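Local coordinates for tellurite resistance protein of COG3793 (Nostoc punctiforme, PDB 2OU3), which is of unestablished function but belongs to the TerB tellurite resistance family and binds zinc and an indole carbaldehyde, at residues A[31-36]-A[56-61]; A[44-49]-A[102-107]. All coordinates share one frame; numbering follows the deposited sequence.

Both contacts lie in the all-helical TerB region, their centres 13 Å apart, and both draw on helix 48-60: its first residues and the loop before it serve interaction 2, while its later residues, with Trp61 after them, serve interaction 1. The segments alternate, 31-36, 44-49, 56-61, then 102-107, so the two contacts cross along the chain. Helix 26-41 supplies the partner in interaction 1 and helix 94-106 in interaction 2, and these helices meet directly where Val36 CG1 packs on Val104 CG2 at 3.9 Å. These helices contribute to an indole pocket near the centre of the chain, at interaction 1, and to zinc sites farther out, at interaction 2.

Interaction 1: residues A[31-36]-A[56-61]. With I3A (1H-indole-3-carbaldehyde), chain E.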
loop_
_atom_site.group_PDB
_atom_site.type_symbol
_atom_site.label_atom_id
_atom_site.label_comp_id
_atom_site.label_asym_id
_atom_site.label_seq_id
_atom_site.Cartn_x
_atom_site.Cartn_y
_atom_site.Cartn_z
ATOM N N ILE A 31 -9.361 3.102 17.238
ATOM C CA ILE A 31 -8.912 2.237 18.328
ATOM C C ILE A 31 -7.649 1.457 17.919
ATOM O O ILE A 31 -6.661 1.400 18.672
ATOM C CB ILE A 31 -10.051 1.293 18.804
ATOM C CG1 ILE A 31 -11.193 2.091 19.441
ATOM C CG2 ILE A 31 -9.542 0.295 19.836
ATOM C CD1 ILE A 31 -12.504 1.316 19.539
ATOM N N TYR A 32 -7.655 0.917 16.699
ATOM C CA TYR A 32 -6.494 0.208 16.173
ATOM C C TYR A 32 -5.251 1.099 16.173
ATOM O O TYR A 32 -4.189 0.697 16.681
ATOM C CB TYR A 32 -6.773 -0.277 14.763
ATOM C CG TYR A 32 -5.577 -0.879 14.034
ATOM C CD1 TYR A 32 -5.221 -2.204 14.219
ATOM C CD2 TYR A 32 -4.813 -0.114 13.153
ATOM C CE1 TYR A 32 -4.133 -2.757 13.557
ATOM C CE2 TYR A 32 -3.735 -0.654 12.493
ATOM C CZ TYR A 32 -3.403 -1.971 12.669
ATOM O OH TYR A 32 -2.331 -2.490 11.978
HETATM N N MSE A 33 -5.377 2.313 15.645
HETATM C CA MSE A 33 -4.245 3.245 15.572
HETATM C C MSE A 33 -3.795 3.706 16.937
HETATM O O MSE A 33 -2.608 3.871 17.169
HETATM C CB MSE A 33 -4.553 4.466 14.711
HETATM C CG MSE A 33 -4.474 4.198 13.247
HETATM SE SE MSE A 33 -2.756 3.466 12.693
HETATM C CE MSE A 33 -1.646 4.529 13.708
ATOM N N LYS A 34 -4.744 3.923 17.860
ATOM C CA LYS A 34 -4.380 4.234 19.238
ATOM C C LYS A 34 -3.560 3.104 19.849
ATOM O O LYS A 34 -2.616 3.338 20.577
ATOM C CB LYS A 34 -5.618 4.546 20.108
ATOM C CG LYS A 34 -6.207 5.933 19.779
ATOM C CD LYS A 34 -7.559 6.226 20.397
ATOM C CE LYS A 34 -7.977 7.684 20.119
ATOM N NZ LYS A 34 -9.273 8.067 20.756
ATOM N N SER A 35 -3.927 1.865 19.539
ATOM C CA SER A 35 -3.189 0.709 20.034
ATOM C C SER A 35 -1.762 0.714 19.476
ATOM O O SER A 35 -0.780 0.456 20.175
ATOM C CB SER A 35 -3.902 -0.564 19.600
ATOM O OG SER A 35 -5.187 -0.577 20.141
ATOM N N VAL A 36 -1.670 1.002 18.188
ATOM C CA VAL A 36 -0.401 1.007 17.477
ATOM C C VAL A 36 0.500 2.065 18.077
ATOM O O VAL A 36 1.676 1.792 18.355
ATOM C CB VAL A 36 -0.606 1.262 15.962
ATOM C CG1 VAL A 36 0.733 1.682 15.281
ATOM C CG2 VAL A 36 -1.220 0.022 15.274
ATOM N N GLY A 56 -0.146 9.247 8.568
ATOM C CA GLY A 56 -0.215 9.152 7.106
ATOM C C GLY A 56 -0.736 7.784 6.664
ATOM O O GLY A 56 -1.532 7.671 5.729
ATOM N N PHE A 57 -0.288 6.739 7.349
ATOM C CA PHE A 57 -0.720 5.374 7.073
ATOM C C PHE A 57 -2.219 5.301 7.334
ATOM O O PHE A 57 -2.973 4.884 6.479
ATOM C CB PHE A 57 0.089 4.441 7.969
ATOM C CG PHE A 57 -0.211 2.989 7.815
ATOM C CD1 PHE A 57 -0.473 2.424 6.577
ATOM C CD2 PHE A 57 -0.141 2.171 8.942
ATOM C CE1 PHE A 57 -0.706 1.063 6.456
ATOM C CE2 PHE A 57 -0.389 0.800 8.828
ATOM C CZ PHE A 57 -0.668 0.260 7.605
ATOM N N CYS A 58 -2.661 5.862 8.466
ATOM C CA CYS A 58 -4.063 5.829 8.825
ATOM C C CYS A 58 -4.901 6.645 7.832
ATOM O O CYS A 58 -5.935 6.185 7.340
ATOM C CB CYS A 58 -4.264 6.309 10.267
ATOM S SG CYS A 58 -5.986 6.298 10.822
ATOM N N ALA A 59 -4.425 7.834 7.477
ATOM C CA ALA A 59 -5.149 8.691 6.517
ATOM C C ALA A 59 -5.344 8.015 5.173
ATOM O O ALA A 59 -6.397 8.219 4.534
ATOM C CB ALA A 59 -4.428 10.027 6.323
ATOM N N SER A 60 -4.347 7.228 4.740
ATOM C CA SER A 60 -4.394 6.588 3.434
ATOM C C SER A 60 -5.581 5.676 3.321
ATOM O O SER A 60 -6.004 5.420 2.214
ATOM C CB SER A 60 -3.122 5.797 3.118
ATOM O OG SER A 60 -3.064 4.601 3.847
ATOM N N TRP A 61 -6.095 5.127 4.425
ATOM C CA TRP A 61 -7.251 4.205 4.339
ATOM C C TRP A 61 -8.556 4.934 4.048
ATOM O O TRP A 61 -9.600 4.306 3.868
ATOM C CB TRP A 61 -7.485 3.392 5.605
ATOM C CG TRP A 61 -6.232 2.862 6.216
ATOM C CD1 TRP A 61 -5.101 2.509 5.559
ATOM C CD2 TRP A 61 -5.979 2.646 7.607
ATOM N NE1 TRP A 61 -4.148 2.090 6.455
ATOM C CE2 TRP A 61 -4.671 2.149 7.718
ATOM C CE3 TRP A 61 -6.743 2.804 8.777
ATOM C CZ2 TRP A 61 -4.093 1.838 8.952
ATOM C CZ3 TRP A 61 -6.174 2.499 9.981
ATOM C CH2 TRP A 61 -4.858 2.023 10.066
HETATM O O I3A E . -8.688 0.035 10.562
HETATM C "C3'" I3A E . -7.637 -0.489 10.201
HETATM C C3 I3A E . -7.300 -1.815 10.773
HETATM C C2 I3A E . -6.198 -2.545 10.417
HETATM N N I3A E . -6.232 -3.721 11.131
HETATM C C8 I3A E . -7.312 -3.779 11.936
HETATM C C9 I3A E . -8.094 -2.548 11.764
HETATM C C4 I3A E . -9.301 -2.351 12.455
HETATM C C5 I3A E . -9.715 -3.323 13.334
HETATM C C6 I3A E . -8.989 -4.512 13.512
HETATM C C7 I3A E . -7.811 -4.724 12.813
#
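One of the two sites that bind 1H-indole-3-carbaldehyde is built partly from this buried helix-helix contact, in which Tyr32 of helix 26-41 meets Trp61, which follows helix 48-60. Two aromatic residues grip different parts of the ligand. The Tyr32 ring lies face-on against the ligand indole, whose C2 sits over the ring centre 3.5 Å above its plane, while the closest pair is Tyr32 CE1 to the indole N at 3.3 Å. Val36 CG2 lies against the opposite face of the tyrosine, toward its rim. With CG anti to the backbone N (chi1 173°), Tyr32 reaches out to the ligand, and its OH is hydrogen-bonded to Asp96 OD1 and Ser100 OG. Asp96 also hydrogen-bonds the ligand, through OD2, as does Ser29 through OG.

Trp61 takes the aldehyde end: C3' of the ligand lies over one face of the indole side chain, 3.3 Å from Trp61 CZ3. The two protein rings are inclined at 59° with centroids 5.9 Å apart, so they neither stack nor form a T-shape; they touch through Tyr32 CD2 and Trp61 CH2. In one of its two modelled conformers, selenomethionine Met33, its chain bent at chi2 and chi3, brings SE obliquely to the tryptophan in a Met-aromatic contact, 3.7 Å from Trp61 CH2, while Met33 CG packs against Cys58 SG at 3.5 Å.

Interaction 2: residues A[44-49]-A[102-107]; sequences GVISPE and IWVSAA. With ZN (zinc ion), chain D; ZN (zinc ion), chain C.
Ile46 and Val104 meet through their methyl ends, Ile46 CD1 lying 4.2 Å from Val104 CG1. The CB of Ile46 does not point at the opposing helix; an extended chain, with CG1 anti to the backbone N (chi1 175°), carries CD1 across to it. Val104 also packs on Val36 and Ala40 of helix 26-41 and on Trp53 of helix 48-60, which places this apolar touch at the junction of three helices.

Glu49 approaches the other end of segment 102-107. Its CG is anti to the backbone N and the chain stays extended, so the carboxylate passes alongside Ala107, with OE2 3.2 Å from Ala107 O. Both atoms are acceptors, and no hydrogen bond joins them. Instead Glu49 OE1 binds one zinc ion at 2.1 Å, while OE2 makes only a long second approach to it.

A second zinc ion is bound by the carbonyl of Ser105, late in helix 94-106. Ser105 O lies 2.1 Å from the metal, joined by two waters and by Glu50, Asp108 and Glu115, giving six ligand atoms. Ser47 is the N-cap of helix 48-60: its OG caps a backbone N of the helix and its N is hydrogen-bonded to Glu50 OE1. This reciprocal pattern fits a capping box and probably helps position Glu50, whose OE2 binds the zinc. The CB of Ser105 points away from segment 44-49, and its OG is hydrogen-bonded to Ala101 O.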
loop_
_atom_site.group_PDB
_atom_site.type_symbol
_atom_site.label_atom_id
_atom_site.label_comp_id
_atom_site.label_asym_id
_atom_site.label_seq_id
_atom_site.Cartn_x
_atom_site.Cartn_y
_atom_site.Cartn_z
ATOM N N GLY A 44 8.652 4.536 26.400
ATOM C CA GLY A 44 9.313 5.804 26.173
ATOM C C GLY A 44 8.494 6.843 25.464
ATOM O O GLY A 44 7.414 7.186 25.909
ATOM N N VAL A 45 9.049 7.367 24.377
ATOM C CA VAL A 45 8.379 8.359 23.567
ATOM C C VAL A 45 8.251 7.879 22.117
ATOM O O VAL A 45 8.801 6.844 21.700
ATOM C CB VAL A 45 9.140 9.686 23.568
ATOM N N ILE A 46 7.498 8.656 21.363
ATOM C CA ILE A 46 7.322 8.438 19.948
ATOM C C ILE A 46 7.721 9.771 19.323
ATOM O O ILE A 46 7.274 10.817 19.762
ATOM C CB ILE A 46 5.862 8.003 19.647
ATOM C CG1 ILE A 46 5.609 7.875 18.147
ATOM C CG2 ILE A 46 4.841 8.957 20.284
ATOM C CD1 ILE A 46 4.275 7.195 17.854
ATOM N N SER A 47 8.621 9.743 18.353
ATOM C CA SER A 47 9.058 10.976 17.701
ATOM C C SER A 47 7.994 11.531 16.744
ATOM O O SER A 47 7.110 10.790 16.284
ATOM C CB SER A 47 10.325 10.738 16.907
ATOM O OG SER A 47 10.073 9.842 15.846
ATOM N N PRO A 48 8.071 12.838 16.455
ATOM C CA PRO A 48 7.228 13.459 15.444
ATOM C C PRO A 48 7.215 12.710 14.129
ATOM O O PRO A 48 6.137 12.514 13.532
ATOM C CB PRO A 48 7.870 14.836 15.243
ATOM C CG PRO A 48 8.501 15.152 16.547
ATOM C CD PRO A 48 8.904 13.837 17.170
ATOM N N GLU A 49 8.404 12.308 13.669
ATOM C CA GLU A 49 8.497 11.566 12.427
ATOM C C GLU A 49 7.765 10.228 12.494
ATOM O O GLU A 49 7.105 9.821 11.518
ATOM C CB GLU A 49 9.956 11.314 12.036
ATOM C CG GLU A 49 10.043 10.602 10.681
ATOM C CD GLU A 49 11.457 10.535 10.100
ATOM O OE1 GLU A 49 12.430 10.751 10.838
ATOM O OE2 GLU A 49 11.580 10.269 8.884
ATOM N N ILE A 102 6.034 -1.831 14.766
ATOM C CA ILE A 102 7.418 -2.014 14.281
ATOM C C ILE A 102 7.715 -1.057 13.142
ATOM O O ILE A 102 8.739 -0.381 13.158
ATOM C CB ILE A 102 7.652 -3.464 13.824
ATOM C CG1 ILE A 102 7.621 -4.388 15.041
ATOM C CG2 ILE A 102 9.006 -3.609 13.038
ATOM C CD1 ILE A 102 7.396 -5.897 14.716
ATOM N N TRP A 103 6.821 -1.000 12.149
ATOM C CA TRP A 103 6.986 -0.100 11.000
ATOM C C TRP A 103 7.004 1.359 11.439
ATOM O O TRP A 103 7.815 2.134 10.960
ATOM C CB TRP A 103 5.882 -0.297 9.972
ATOM C CG TRP A 103 6.176 -1.294 8.945
ATOM C CD1 TRP A 103 5.807 -2.601 8.930
ATOM C CD2 TRP A 103 6.942 -1.072 7.761
ATOM N NE1 TRP A 103 6.265 -3.210 7.771
ATOM C CE2 TRP A 103 6.983 -2.299 7.049
ATOM C CE3 TRP A 103 7.617 0.036 7.241
ATOM C CZ2 TRP A 103 7.647 -2.423 5.847
ATOM C CZ3 TRP A 103 8.273 -0.095 6.044
ATOM C CH2 TRP A 103 8.294 -1.308 5.367
ATOM N N VAL A 104 6.118 1.724 12.361
ATOM C CA VAL A 104 6.131 3.081 12.910
ATOM C C VAL A 104 7.477 3.413 13.588
ATOM O O VAL A 104 8.005 4.488 13.387
ATOM C CB VAL A 104 4.992 3.295 13.910
ATOM C CG1 VAL A 104 5.179 4.611 14.665
ATOM C CG2 VAL A 104 3.628 3.296 13.164
ATOM N N SER A 105 7.979 2.504 14.405
ATOM C CA SER A 105 9.214 2.684 15.121
ATOM C C SER A 105 10.384 2.807 14.128
ATOM O O SER A 105 11.354 3.502 14.366
ATOM C CB SER A 105 9.427 1.508 16.060
ATOM O OG SER A 105 8.490 1.531 17.120
ATOM N N ALA A 106 10.303 2.098 13.020
ATOM C CA ALA A 106 11.350 2.140 12.004
ATOM C C ALA A 106 11.339 3.433 11.191
ATOM O O ALA A 106 12.300 3.705 10.485
ATOM C CB ALA A 106 11.183 0.940 11.035
ATOM N N ALA A 107 10.265 4.229 11.277
ATOM C CA ALA A 107 10.036 5.361 10.362
ATOM C C ALA A 107 11.079 6.446 10.502
ATOM O O ALA A 107 11.343 7.175 9.553
ATOM C CB ALA A 107 8.618 5.984 10.577
HETATM ZN ZN ZN D . 14.051 10.781 9.575
HETATM ZN ZN ZN C . 12.144 4.792 15.794
HETATM O O HOH W 1 13.081 6.335 17.198
HETATM O O HOH W 2 14.073 4.119 14.973
#